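Local coordinates for 14-3-3 protein (Cryptosporidium parvum, PDB 3EFZ), which probably binds phosphoserine-containing partner proteins in cell signalling, as other members of the 14-3-3 family do, at residues Gly69-Arg74 with Glu122-Ile127. Numbering follows the deposited sequence. Where two conformers were deposited one is given.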
# COMPACT_ATOMS: atom_id res chain seq x y z
N GLY B 69 8.93 7.36 -2.89
CA GLY B 69 7.81 7.56 -1.97
C GLY B 69 6.79 6.43 -2.06
O GLY B 69 6.41 5.87 -1.04
N SER B 70 6.38 6.12 -3.28
CA SER B 70 5.46 5.02 -3.52
C SER B 70 5.98 3.70 -2.91
O SER B 70 5.22 2.92 -2.35
CB SER B 70 5.18 4.88 -5.01
OG SER B 70 4.62 3.62 -5.28
N LEU B 71 7.29 3.47 -3.01
CA LEU B 71 7.89 2.25 -2.48
C LEU B 71 8.01 2.24 -0.95
O LEU B 71 7.93 1.18 -0.32
CB LEU B 71 9.26 2.02 -3.09
CG LEU B 71 9.37 1.21 -4.38
CD1 LEU B 71 10.83 0.91 -4.63
CD2 LEU B 71 8.53 -0.10 -4.33
N ARG B 72 8.23 3.41 -0.37
CA ARG B 72 8.28 3.59 1.09
C ARG B 72 6.91 3.18 1.65
O ARG B 72 6.81 2.51 2.67
CB ARG B 72 8.51 5.07 1.41
CG ARG B 72 9.10 5.42 2.76
CD ARG B 72 8.28 5.22 4.03
NE ARG B 72 6.84 5.38 3.88
CZ ARG B 72 5.99 5.55 4.90
NH1 ARG B 72 6.44 5.62 6.15
NH2 ARG B 72 4.68 5.67 4.67
N ASN B 73 5.87 3.63 0.95
CA ASN B 73 4.49 3.45 1.38
C ASN B 73 4.11 1.99 1.21
O ASN B 73 3.56 1.37 2.13
CB ASN B 73 3.54 4.38 0.63
CG ASN B 73 3.68 5.85 1.03
OD1 ASN B 73 4.27 6.20 2.06
ND2 ASN B 73 3.12 6.72 0.21
N ARG B 74 4.42 1.42 0.05
CA ARG B 74 4.28 -0.02 -0.14
C ARG B 74 4.90 -0.87 0.97
O ARG B 74 4.28 -1.81 1.46
CB ARG B 74 4.87 -0.43 -1.50
CG ARG B 74 5.31 -1.90 -1.61
CD ARG B 74 5.30 -2.35 -3.08
NE ARG B 74 6.01 -3.62 -3.28
CZ ARG B 74 5.44 -4.82 -3.34
NH1 ARG B 74 6.21 -5.89 -3.53
NH2 ARG B 74 4.11 -4.97 -3.22
N GLU B 122 16.01 -1.29 0.43
CA GLU B 122 17.32 -0.93 -0.09
C GLU B 122 17.17 -0.09 -1.38
O GLU B 122 17.92 0.88 -1.56
CB GLU B 122 18.18 -2.18 -0.28
CG GLU B 122 19.65 -1.95 -0.62
CD GLU B 122 20.37 -0.98 0.30
OE1 GLU B 122 21.25 -0.26 -0.22
OE2 GLU B 122 20.09 -0.94 1.51
N ASP B 123 16.17 -0.41 -2.22
CA ASP B 123 15.84 0.38 -3.41
C ASP B 123 15.55 1.85 -3.05
O ASP B 123 16.15 2.76 -3.63
CB ASP B 123 14.61 -0.19 -4.14
CG ASP B 123 14.90 -1.46 -4.97
OD1 ASP B 123 16.09 -1.72 -5.31
OD2 ASP B 123 13.91 -2.17 -5.30
N VAL B 124 14.65 2.08 -2.10
CA VAL B 124 14.30 3.44 -1.66
C VAL B 124 15.54 4.22 -1.16
O VAL B 124 15.76 5.35 -1.57
CB VAL B 124 13.24 3.42 -0.54
CG1 VAL B 124 12.99 4.83 -0.01
CG2 VAL B 124 11.94 2.78 -1.01
N ILE B 125 16.31 3.60 -0.27
CA ILE B 125 17.56 4.16 0.28
C ILE B 125 18.54 4.61 -0.80
O ILE B 125 19.05 5.73 -0.74
CB ILE B 125 18.23 3.18 1.29
CG1 ILE B 125 17.42 3.17 2.59
CG2 ILE B 125 19.70 3.59 1.58
CD1 ILE B 125 17.62 1.96 3.48
N ARG B 126 18.79 3.76 -1.79
CA ARG B 126 19.62 4.13 -2.93
C ARG B 126 19.08 5.35 -3.67
O ARG B 126 19.84 6.22 -4.04
CB ARG B 126 19.82 2.94 -3.87
CG ARG B 126 20.48 1.70 -3.21
CD ARG B 126 21.05 0.74 -4.28
NE ARG B 126 21.22 -0.65 -3.82
CZ ARG B 126 20.27 -1.60 -3.90
NH1 ARG B 126 20.51 -2.83 -3.46
NH2 ARG B 126 19.06 -1.32 -4.41
N ILE B 127 17.76 5.41 -3.88
CA ILE B 127 17.13 6.56 -4.54
C ILE B 127 17.29 7.82 -3.69
O ILE B 127 17.68 8.87 -4.22
CB ILE B 127 15.62 6.33 -4.88
CG1 ILE B 127 15.46 5.22 -5.92
CG2 ILE B 127 14.96 7.64 -5.40
CD1 ILE B 127 14.07 4.67 -5.98
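Leu71 and Val124 face each other where two helix segments, 69-74 and 122-127, run roughly antiparallel, with axes 9.2 Å apart at closest approach and 149° between their directions. They belong to helices 63-81 and 100-131 of the all-helical 14-3-3 fold. The contact is apolar, and no hydrogen bond joins the two segments. Val124 points its CG2 branch at the other helix. This methyl lies 3.5 Å from Leu71 CB, which is tight for two carbons. It also sits 3.8 Å from the backbone N of Arg72, so it packs against the helix backbone itself. With CG1 anti to the backbone N (chi1 175°), CG2 lies beside that N and reaches segment 69-74. Leu71 in turn extends CD1 across the Asp123 side chain, 4.0 Å from Asp123 CB. Val124 also touches Leu151 of helix 138-158.

The polar groups turn to other partners. Asp123 OD1 receives a weak hydrogen bond from Arg126 NH2 within a salt bridge, while Asn73 ND2 donates to Asp123 OD2 of the second subunit. The helix pair therefore also contributes to the dimer interface. Arg72 leads away toward helix 32-54 and touches Tyr45 and Val48. Its side chain is about 7 Å from that of Arg153 and about 8 Å from that of Arg79, both predicted to contact phosphoserine of a bound partner. The Arg72 guanidinium is held by its neighbour in sequence: NH2 donates to Asn73 OD1 at 2.7 Å, with an N-H...O angle of 152°.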